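Local coordinates for putative chorismate mutase (Yersinia pestis biovar Microtus str. 91001, PDB 2GBB), which catalyses the Claisen rearrangement of chorismate to prephenate as a secreted, all-helical chorismate mutase, at residues A[8-11]-A[12-16]; A[94-97]-A[98-102]; A[136-140]-A[141-145]. All blocks are in the same frame, centred on the assembly; numbering follows the deposited sequence.

Overall arrangement
The three contacts follow one another along an all-helical chain. Interaction 1 lies on helix 7-14, interaction 2 near the start of helix 93-117, and interaction 3 where the loop after helix 126-132 enters helix 140-150. Interaction 1 stands in the middle: its centre is about 12 Å from that of each of the other two. Arg-13 and Tyr-16 pack on Ile-100 of interaction 2, and Leu-14 packs on Leu-138 of interaction 3. Interactions 2 and 3 are about 22 Å apart between centres and do not touch. Interactions 1 and 2 hold Arg-13 and Arg-97, both assigned to the substrate site. Interaction 3 lies across the chain's centre from interaction 2 and reaches the second subunit.

Interaction 1 of 3, residues A[8-11]-A[12-16]; sequences PLIN and ERLSY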
ATOM      1  N   PRO A   8     -13.513  -1.525  20.709  1.00 28.45           N
ATOM      2  CA  PRO A   8     -14.531  -0.927  19.830  1.00 27.53           C
ATOM      3  C   PRO A   8     -14.151   0.476  19.361  1.00 26.86           C
ATOM      4  O   PRO A   8     -14.398   0.857  18.199  1.00 27.52           O
ATOM      5  CB  PRO A   8     -15.779  -0.885  20.721  1.00 27.21           C
ATOM      6  CG  PRO A   8     -15.613  -2.060  21.694  1.00 28.06           C
ATOM      7  CD  PRO A   8     -14.105  -2.013  21.978  1.00 28.50           C
ATOM      8  N   LEU A   9     -13.516   1.225  20.245  1.00 25.73           N
ATOM      9  CA  LEU A   9     -13.036   2.578  19.931  1.00 25.19           C
ATOM     10  C   LEU A   9     -11.868   2.560  18.966  1.00 23.88           C
ATOM     11  O   LEU A   9     -11.827   3.358  18.032  1.00 23.60           O
ATOM     12  CB  LEU A   9     -12.690   3.344  21.223  1.00 25.81           C
ATOM     13  CG  LEU A   9     -13.854   3.391  22.249  1.00 28.41           C
ATOM     14  CD1 LEU A   9     -13.403   3.635  23.688  1.00 31.02           C
ATOM     15  CD2 LEU A   9     -14.880   4.453  21.844  1.00 32.14           C
ATOM     16  N   ILE A  10     -10.933   1.646  19.179  1.00 23.17           N
ATOM     17  CA  ILE A  10      -9.785   1.512  18.299  1.00 24.28           C
ATOM     18  C   ILE A  10     -10.244   1.091  16.896  1.00 25.31           C
ATOM     19  O   ILE A  10      -9.834   1.665  15.868  1.00 24.12           O
ATOM     20  CB  ILE A  10      -8.835   0.467  18.887  1.00 23.83           C
ATOM     21  CG1 ILE A  10      -8.180   1.014  20.182  1.00 23.41           C
ATOM     22  CG2 ILE A  10      -7.848   0.004  17.854  1.00 24.71           C
ATOM     23  CD1 ILE A  10      -7.295  -0.021  20.927  1.00 24.90           C
ATOM     24  N   ASN A  11     -11.164   0.124  16.864  1.00 26.22           N
ATOM     25  CA  ASN A  11     -11.817  -0.230  15.613  1.00 27.81           C
ATOM     26  C   ASN A  11     -12.474   0.922  14.849  1.00 27.53           C
ATOM     27  O   ASN A  11     -12.279   1.044  13.639  1.00 29.12           O
ATOM     28  CB  ASN A  11     -12.811  -1.388  15.835  1.00 28.17           C
ATOM     29  CG  ASN A  11     -13.446  -1.842  14.550  1.00 30.66           C
ATOM     30  OD1 ASN A  11     -12.806  -2.505  13.751  1.00 28.57           O
ATOM     31  ND2 ASN A  11     -14.695  -1.436  14.318  1.00 33.20           N
ATOM     32  N   GLU A  12     -13.276   1.734  15.530  1.00 28.43           N
ATOM     33  CA  GLU A  12     -13.913   2.916  14.917  1.00 27.72           C
ATOM     34  C   GLU A  12     -12.899   3.950  14.440  1.00 27.23           C
ATOM     35  O   GLU A  12     -13.099   4.554  13.390  1.00 26.65           O
ATOM     36  CB  GLU A  12     -14.879   3.589  15.911  0.50 27.97           C
ATOM     37  CG  GLU A  12     -16.065   2.725  16.436  0.50 28.56           C
ATOM     38  CD  GLU A  12     -16.547   3.158  17.837  0.50 29.10           C
ATOM     39  OE1 GLU A  12     -17.041   2.305  18.634  0.50 30.86           O
ATOM     40  OE2 GLU A  12     -16.425   4.361  18.149  0.50 29.61           O
ATOM     41  N   ARG A  13     -11.822   4.174  15.202  1.00 26.23           N
ATOM     42  CA  ARG A  13     -10.734   5.057  14.718  1.00 25.16           C
ATOM     43  C   ARG A  13     -10.237   4.577  13.318  1.00 23.67           C
ATOM     44  O   ARG A  13     -10.145   5.342  12.365  1.00 22.55           O
ATOM     45  CB  ARG A  13      -9.580   5.108  15.727  1.00 24.52           C
ATOM     46  CG  ARG A  13      -8.587   6.302  15.458  1.00 26.01           C
ATOM     47  CD  ARG A  13      -7.539   6.513  16.568  1.00 28.08           C
ATOM     48  NE  ARG A  13      -6.712   7.683  16.267  1.00 33.17           N
ATOM     49  CZ  ARG A  13      -5.696   7.700  15.399  1.00 33.93           C
ATOM     50  NH1 ARG A  13      -5.329   6.587  14.768  1.00 32.83           N
ATOM     51  NH2 ARG A  13      -5.042   8.847  15.162  1.00 31.29           N
ATOM     52  N   LEU A  14      -9.974   3.287  13.211  1.00 22.78           N
ATOM     53  CA  LEU A  14      -9.415   2.698  11.986  1.00 23.28           C
ATOM     54  C   LEU A  14     -10.438   2.658  10.813  1.00 23.96           C
ATOM     55  O   LEU A  14     -10.063   2.603   9.659  1.00 24.13           O
ATOM     56  CB  LEU A  14      -8.833   1.294  12.303  1.00 21.88           C
ATOM     57  CG  LEU A  14      -7.536   1.180  13.125  1.00 19.41           C
ATOM     58  CD1 LEU A  14      -7.251  -0.286  13.525  1.00 19.56           C
ATOM     59  CD2 LEU A  14      -6.333   1.706  12.340  1.00 24.72           C
ATOM     60  N   SER A  15     -11.738   2.764  11.102  1.00 26.33           N
ATOM     61  CA  SER A  15     -12.763   2.837  10.023  1.00 26.85           C
ATOM     62  C   SER A  15     -12.679   4.128   9.161  1.00 26.16           C
ATOM     63  O   SER A  15     -13.254   4.177   8.116  1.00 27.14           O
ATOM     64  CB  SER A  15     -14.184   2.716  10.594  1.00 27.41           C
ATOM     65  OG  SER A  15     -14.447   3.846  11.409  1.00 31.26           O
ATOM     66  N   TYR A  16     -12.005   5.165   9.631  1.00 26.44           N
ATOM     67  CA  TYR A  16     -11.798   6.410   8.890  1.00 25.84           C
ATOM     68  C   TYR A  16     -10.626   6.399   7.915  1.00 24.10           C
ATOM     69  O   TYR A  16     -10.418   7.347   7.197  1.00 22.69           O
ATOM     70  CB  TYR A  16     -11.603   7.582   9.872  1.00 26.66           C
ATOM     71  CG  TYR A  16     -12.909   7.907  10.528  1.00 29.59           C
ATOM     72  CD1 TYR A  16     -13.934   8.503   9.785  1.00 34.21           C
ATOM     73  CD2 TYR A  16     -13.166   7.555  11.858  1.00 30.89           C
ATOM     74  CE1 TYR A  16     -15.202   8.746  10.343  1.00 32.82           C
ATOM     75  CE2 TYR A  16     -14.438   7.828  12.441  1.00 32.24           C
ATOM     76  CZ  TYR A  16     -15.438   8.407  11.666  1.00 31.55           C
ATOM     77  OH  TYR A  16     -16.710   8.660  12.200  1.00 32.43           O
TER
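Ile-10 and Leu-14 lie one turn apart on helix 7-14, the first helix of this chorismate mutase type II bundle. Ile-10 CG2 approaches Leu-14 CD1 to 4.4 Å, a light apolar touch along the buried face. Phe-129 and Ile-133 also meet Ile-10, and Ala-68 and Ile-72 of helix 55-82 meet Leu-14.

The backbone is regular on this side. Arg-13 N donates to Leu-9 O at 2.9 Å and Leu-14 N to Ile-10 O at 3.1 Å. Arg-13 is also buried. Its CG is anti to the backbone N (chi1 -165°), and the chain is extended as far as NE. This carries the guanidinium to a citrate, probably from the crystallisation liquor, where NH1 is hydrogen-bonded, consistent with a role in substrate binding.

The other side is more open and more polar. Pro-8, Asn-11, Glu-12 and Ser-15 are all partly exposed. Glu-12 N bonds to Pro-8 O at 3.0 Å. With chi1 -60°, Glu-12 CG is anti to the carbonyl carbon and lies 3.1 Å from Pro-8 O. Glu-12 is deposited in two conformers, so the place of its carboxylate is less certain; in one, OE1 meets Pro-8 O, acceptor to acceptor. Asn-11 OD1 accepts from Gln-135 NE2. Ser-15 N gives Asn-11 O a weak hydrogen bond of 3.1 Å, with an N-H...O angle of only 130°.

Interaction 2 of 3, residues A[94-97]-A[98-102]; sequences DDVR and ANIGE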
ATOM      1  N   ASP A  94     -10.596  17.546   6.791  1.00 25.12           N
ATOM      2  CA  ASP A  94     -10.629  18.185   8.112  1.00 27.63           C
ATOM      3  C   ASP A  94     -11.702  17.535   8.971  1.00 26.60           C
ATOM      4  O   ASP A  94     -11.524  17.346  10.174  1.00 26.54           O
ATOM      5  CB  ASP A  94     -10.917  19.673   7.967  1.00 27.40           C
ATOM      6  CG  ASP A  94     -10.610  20.449   9.231  1.00 33.33           C
ATOM      7  OD1 ASP A  94      -9.413  20.837   9.429  1.00 34.03           O
ATOM      8  OD2 ASP A  94     -11.590  20.719   9.995  1.00 35.10           O
ATOM      9  N   ASP A  95     -12.827  17.205   8.358  1.00 26.33           N
ATOM     10  CA  ASP A  95     -13.874  16.472   9.067  1.00 27.42           C
ATOM     11  C   ASP A  95     -13.407  15.049   9.525  1.00 27.07           C
ATOM     12  O   ASP A  95     -13.753  14.564  10.613  1.00 27.08           O
ATOM     13  CB  ASP A  95     -15.076  16.264   8.140  1.00 28.68           C
ATOM     14  CG  ASP A  95     -15.744  17.568   7.703  1.00 32.22           C
ATOM     15  OD1 ASP A  95     -15.259  18.660   8.081  1.00 33.55           O
ATOM     16  OD2 ASP A  95     -16.755  17.458   6.966  1.00 33.61           O
ATOM     17  N   VAL A  96     -12.693  14.358   8.655  1.00 26.10           N
ATOM     18  CA  VAL A  96     -12.216  13.000   8.965  1.00 25.48           C
ATOM     19  C   VAL A  96     -11.236  13.034  10.152  1.00 25.71           C
ATOM     20  O   VAL A  96     -11.322  12.233  11.107  1.00 24.71           O
ATOM     21  CB  VAL A  96     -11.564  12.387   7.689  1.00 25.53           C
ATOM     22  CG1 VAL A  96     -10.849  11.077   8.012  1.00 23.59           C
ATOM     23  CG2 VAL A  96     -12.628  12.160   6.642  1.00 23.55           C
ATOM     24  N   ARG A  97     -10.288  13.964  10.075  1.00 26.39           N
ATOM     25  CA  ARG A  97      -9.256  14.083  11.090  1.00 27.55           C
ATOM     26  C   ARG A  97      -9.788  14.538  12.448  1.00 28.63           C
ATOM     27  O   ARG A  97      -9.208  14.171  13.450  1.00 30.79           O
ATOM     28  CB  ARG A  97      -8.154  15.015  10.613  1.00 27.63           C
ATOM     29  CG  ARG A  97      -7.223  14.302   9.643  1.00 28.10           C
ATOM     30  CD  ARG A  97      -5.981  15.124   9.330  1.00 30.19           C
ATOM     31  NE  ARG A  97      -5.019  14.271   8.626  1.00 25.50           N
ATOM     32  CZ  ARG A  97      -3.987  14.714   7.914  1.00 29.48           C
ATOM     33  NH1 ARG A  97      -3.770  16.043   7.761  1.00 26.00           N
ATOM     34  NH2 ARG A  97      -3.202  13.813   7.309  1.00 29.00           N
ATOM     35  N   ALA A  98     -10.853  15.335  12.482  1.00 29.56           N
ATOM     36  CA  ALA A  98     -11.472  15.733  13.762  1.00 29.74           C
ATOM     37  C   ALA A  98     -12.137  14.519  14.404  1.00 29.57           C
ATOM     38  O   ALA A  98     -12.002  14.288  15.613  1.00 30.83           O
ATOM     39  CB  ALA A  98     -12.481  16.890  13.593  1.00 29.55           C
ATOM     40  N   ASN A  99     -12.835  13.733  13.603  1.00 29.02           N
ATOM     41  CA  ASN A  99     -13.391  12.467  14.048  1.00 28.82           C
ATOM     42  C   ASN A  99     -12.363  11.485  14.592  1.00 28.19           C
ATOM     43  O   ASN A  99     -12.577  10.834  15.616  1.00 26.42           O
ATOM     44  CB  ASN A  99     -14.156  11.816  12.911  1.00 30.11           C
ATOM     45  CG  ASN A  99     -15.630  12.233  12.883  1.00 33.80           C
ATOM     46  OD1 ASN A  99     -16.283  12.324  13.923  1.00 37.92           O
ATOM     47  ND2 ASN A  99     -16.150  12.458  11.700  1.00 33.96           N
ATOM     48  N   ILE A 100     -11.226  11.411  13.910  1.00 27.04           N
ATOM     49  CA  ILE A 100     -10.126  10.545  14.326  1.00 26.24           C
ATOM     50  C   ILE A 100      -9.592  11.032  15.682  1.00 26.43           C
ATOM     51  O   ILE A 100      -9.375  10.237  16.579  1.00 26.54           O
ATOM     52  CB  ILE A 100      -9.025  10.512  13.216  1.00 25.24           C
ATOM     53  CG1 ILE A 100      -9.500   9.678  11.994  1.00 25.74           C
ATOM     54  CG2 ILE A 100      -7.694   9.994  13.726  1.00 25.90           C
ATOM     55  CD1 ILE A 100      -8.557   9.843  10.735  1.00 25.26           C
ATOM     56  N   GLY A 101      -9.391  12.341  15.812  1.00 26.70           N
ATOM     57  CA  GLY A 101      -8.795  12.939  16.997  1.00 28.04           C
ATOM     58  C   GLY A 101      -9.744  12.734  18.173  1.00 29.49           C
ATOM     59  O   GLY A 101      -9.311  12.404  19.286  1.00 30.20           O
ATOM     60  N   GLU A 102     -11.036  12.894  17.894  1.00 29.74           N
ATOM     61  CA  GLU A 102     -12.102  12.650  18.865  1.00 32.40           C
ATOM     62  C   GLU A 102     -12.019  11.223  19.382  1.00 30.48           C
ATOM     63  O   GLU A 102     -12.035  10.975  20.587  1.00 30.83           O
ATOM     64  CB  GLU A 102     -13.436  12.937  18.202  1.00 32.55           C
ATOM     65  CG  GLU A 102     -14.674  12.958  19.108  1.00 38.42           C
ATOM     66  CD  GLU A 102     -15.858  13.747  18.468  1.00 40.46           C
ATOM     67  OE1 GLU A 102     -16.800  14.112  19.255  1.00 48.07           O
ATOM     68  OE2 GLU A 102     -15.835  13.990  17.201  1.00 43.02           O
TER
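Val-96 and Ile-100 lie side by side one turn apart on the buried face of helix 93-117, in a plain i to i+4 helical contact. Four backbone bonds join the two segments: Ala-98 N donates to Asp-94 O, Asn-99 N to Asp-95 O, Ile-100 N to Val-96 O and Gly-101 N to Arg-97 O. The shortest is Ile-100 N to Val-96 O, at 2.9 Å. The bond from Asn-99 N to Asp-95 O is nearly straight, with an N-H...O angle of 168°. The four bonds in a row mark an unbroken alpha helix.

The apolar part is small. The side chains of Val-96 and Ile-100 point the same way, and Val-96 CG1 meets Ile-100 CD1 at 3.8 Å. Ile-100 CG1 is anti to the carbonyl carbon (chi1 -73°). This folds it back over the preceding turn, 3.3 Å from Val-96 O.

The charged groups take little part in the contact itself. Asp-94 and Asp-95 are exposed and touch a crystal neighbour. Arg-97 CB lies against Ala-98 N, and beyond CG the chain is extended as far as NE. NE is hydrogen-bonded to a citrate, probably from the crystallisation liquor. The side chains of Arg-97 and Lys-24 are about 5 Å apart. Both residues are assigned to the substrate site, so the citrate probably marks a pocket made for an anion.

In the fold, this face rests on helix 17-26 and the residue before it: Val-96 on Asp-19, Val-20 and Tyr-16, Ile-100 on Met-17, Val-20 and Tyr-16.

Interaction 3 of 3, residues A[136-140]-A[141-145]; sequences HNLTS and ADVEA. With SO4 (sulfate ion), chain E.
Thr-139 and Asp-142 form a capping box at the start of helix 140-150, with Thr-139 as the N-cap. Asp-142 OD2 accepts from Thr-139 N at 2.8 Å. The N-H comes to the anti side of the carboxylate, 22° out of its plane. Thr-139 OG1 adds a weak bond to the same oxygen at 2.9 Å. In return, Thr-139 OG1 accepts a weak bond from Asp-142 N at 3.3 Å. Its chi1 of 69° sets OG1 between the backbone N and the carbonyl carbon, where it faces the first turn.

OD2 also forms a salt bridge with Arg-75, so several donors grip this buried oxygen. They would probably hold Asp-142 ionised.

Ser-140 is the exposed partner. Its carbonyl O accepts from Glu-144 N at 2.8 Å, and its CB lies 3.4 Å from Glu-144 OE2. Ser-140 N points out of the helix start and donates to sulfate O1 at 2.8 Å, with an N-H...O angle of 163°. The sulfate probably comes from the crystallisation liquor. The N-terminal end of the helix may help to attract it.

Beside the box, Leu-138 crosses Val-143 at about a right angle. The modelled contacts of Leu-138 are unusually short, so their exact geometry is doubtful.

Around the cap, Thr-139 and Asp-142 pack against helix 55-82, touching Arg-75 and Ala-71 respectively. Ser-140, Val-143 and Glu-144 pack on Ile-130 of helix 126-132. Asp-142 OD1 is hydrogen-bonded to Ser-82 OG of the second subunit, which ties the start of helix 140-150 to the end of that subunit's helix 55-82.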
ATOM      1  N   HIS A 136     -11.626  -4.012   6.541  1.00 37.40           N
ATOM      2  CA  HIS A 136     -11.036  -4.321   5.262  1.00 36.48           C
ATOM      3  C   HIS A 136      -9.584  -3.781   5.247  1.00 35.58           C
ATOM      4  O   HIS A 136      -9.300  -2.693   5.767  1.00 33.68           O
ATOM      5  CB  HIS A 136     -11.877  -3.721   4.141  1.00 37.06           C
ATOM      6  CG  HIS A 136     -11.445  -4.145   2.771  1.00 38.09           C
ATOM      7  ND1 HIS A 136     -11.359  -5.471   2.390  1.00 39.70           N
ATOM      8  CD2 HIS A 136     -11.071  -3.417   1.694  1.00 39.19           C
ATOM      9  CE1 HIS A 136     -10.951  -5.535   1.134  1.00 41.63           C
ATOM     10  NE2 HIS A 136     -10.767  -4.303   0.689  1.00 41.42           N
ATOM     11  N   ASN A 137      -8.662  -4.586   4.717  1.00 34.40           N
ATOM     12  CA  ASN A 137      -7.259  -4.165   4.578  1.00 32.49           C
ATOM     13  C   ASN A 137      -6.451  -4.079   5.861  1.00 31.96           C
ATOM     14  O   ASN A 137      -5.374  -3.522   5.886  1.00 32.07           O
ATOM     15  CB  ASN A 137      -7.211  -2.861   3.808  1.00 30.95           C
ATOM     16  CG  ASN A 137      -7.405  -3.064   2.344  1.00 30.46           C
ATOM     17  OD1 ASN A 137      -7.272  -4.294   1.918  1.00 34.51           O
ATOM     18  ND2 ASN A 137      -7.639  -2.117   1.582  1.00 24.70           N
ATOM     19  N   LEU A 138      -6.949  -4.670   6.934  1.00 32.57           N
ATOM     20  CA  LEU A 138      -6.232  -4.682   8.198  1.00 32.33           C
ATOM     21  C   LEU A 138      -5.939  -6.124   8.596  1.00 32.98           C
ATOM     22  O   LEU A 138      -6.859  -6.932   8.691  1.00 34.20           O
ATOM     23  CB  LEU A 138      -7.144  -4.077   9.254  1.00 32.30           C
ATOM     24  CG  LEU A 138      -6.632  -3.316  10.478  1.00 31.89           C
ATOM     25  CD1 LEU A 138      -7.367  -3.815  11.681  1.00 34.04           C
ATOM     26  CD2 LEU A 138      -5.140  -3.275  10.669  1.00 28.33           C
ATOM     27  N   THR A 139      -4.696  -6.466   8.890  1.00 33.22           N
ATOM     28  CA  THR A 139      -4.418  -7.866   9.184  1.00 33.22           C
ATOM     29  C   THR A 139      -4.355  -8.129  10.696  1.00 33.63           C
ATOM     30  O   THR A 139      -4.324  -7.208  11.513  1.00 32.85           O
ATOM     31  CB  THR A 139      -3.104  -8.387   8.538  1.00 32.51           C
ATOM     32  OG1 THR A 139      -1.989  -7.764   9.166  1.00 33.69           O
ATOM     33  CG2 THR A 139      -3.054  -8.170   6.986  1.00 34.32           C
ATOM     34  N   SER A 140      -4.331  -9.411  11.043  1.00 33.67           N
ATOM     35  CA  SER A 140      -4.158  -9.850  12.417  1.00 34.06           C
ATOM     36  C   SER A 140      -2.810  -9.457  13.017  1.00 33.12           C
ATOM     37  O   SER A 140      -2.765  -9.027  14.169  1.00 31.99           O
ATOM     38  CB  SER A 140      -4.349 -11.360  12.486  1.00 34.98           C
ATOM     39  OG  SER A 140      -5.741 -11.610  12.311  1.00 38.54           O
ATOM     40  N   ALA A 141      -1.721  -9.582  12.246  1.00 31.42           N
ATOM     41  CA  ALA A 141      -0.444  -8.967  12.660  1.00 31.31           C
ATOM     42  C   ALA A 141      -0.541  -7.430  12.986  1.00 29.67           C
ATOM     43  O   ALA A 141       0.072  -6.966  13.953  1.00 30.72           O
ATOM     44  CB  ALA A 141       0.698  -9.264  11.657  1.00 30.53           C
ATOM     45  N   ASP A 142      -1.340  -6.678  12.242  1.00 27.97           N
ATOM     46  CA  ASP A 142      -1.530  -5.235  12.512  1.00 27.73           C
ATOM     47  C   ASP A 142      -2.227  -5.061  13.866  1.00 27.79           C
ATOM     48  O   ASP A 142      -1.854  -4.195  14.663  1.00 26.85           O
ATOM     49  CB  ASP A 142      -2.402  -4.603  11.425  1.00 27.15           C
ATOM     50  CG  ASP A 142      -1.729  -4.601  10.027  1.00 28.38           C
ATOM     51  OD1 ASP A 142      -0.514  -4.328   9.955  1.00 32.45           O
ATOM     52  OD2 ASP A 142      -2.431  -4.856   9.011  1.00 30.05           O
ATOM     53  N   VAL A 143      -3.246  -5.892  14.114  1.00 28.03           N
ATOM     54  CA  VAL A 143      -4.022  -5.785  15.346  1.00 28.16           C
ATOM     55  C   VAL A 143      -3.240  -6.269  16.554  1.00 28.55           C
ATOM     56  O   VAL A 143      -3.350  -5.702  17.633  1.00 28.69           O
ATOM     57  CB  VAL A 143      -5.392  -6.482  15.219  1.00 29.28           C
ATOM     58  CG1 VAL A 143      -6.197  -6.305  16.506  1.00 28.60           C
ATOM     59  CG2 VAL A 143      -6.191  -5.885  14.024  1.00 27.85           C
ATOM     60  N   GLU A 144      -2.455  -7.330  16.387  1.00 29.38           N
ATOM     61  CA  GLU A 144      -1.635  -7.869  17.482  1.00 30.87           C
ATOM     62  C   GLU A 144      -0.577  -6.885  18.004  1.00 30.23           C
ATOM     63  O   GLU A 144      -0.323  -6.851  19.207  1.00 28.47           O
ATOM     64  CB  GLU A 144      -0.997  -9.198  17.089  1.00 32.21           C
ATOM     65  CG  GLU A 144      -2.111 -10.270  16.793  1.00 36.92           C
ATOM     66  CD  GLU A 144      -1.594 -11.460  16.015  1.00 45.23           C
ATOM     67  OE1 GLU A 144      -0.410 -11.831  16.240  1.00 46.61           O
ATOM     68  OE2 GLU A 144      -2.372 -12.003  15.174  1.00 48.27           O
ATOM     69  N   ALA A 145      -0.003  -6.062  17.108  1.00 29.58           N
ATOM     70  CA  ALA A 145       0.870  -4.964  17.520  1.00 28.41           C
ATOM     71  C   ALA A 145       0.112  -3.896  18.342  1.00 26.85           C
ATOM     72  O   ALA A 145       0.640  -3.299  19.298  1.00 27.34           O
ATOM     73  CB  ALA A 145       1.586  -4.339  16.234  1.00 28.87           C
TER
HETATM   74  S   SO4 E 198      -5.299 -11.896   8.404  0.50 45.44           S
HETATM   75  O1  SO4 E 198      -4.086 -11.358   8.986  0.50 44.70           O
HETATM   76  O2  SO4 E 198      -6.510 -11.239   8.898  0.50 41.56           O
HETATM   77  O3  SO4 E 198      -5.196 -11.701   6.960  0.50 44.96           O
HETATM   78  O4  SO4 E 198      -5.319 -13.311   8.757  0.50 43.65           O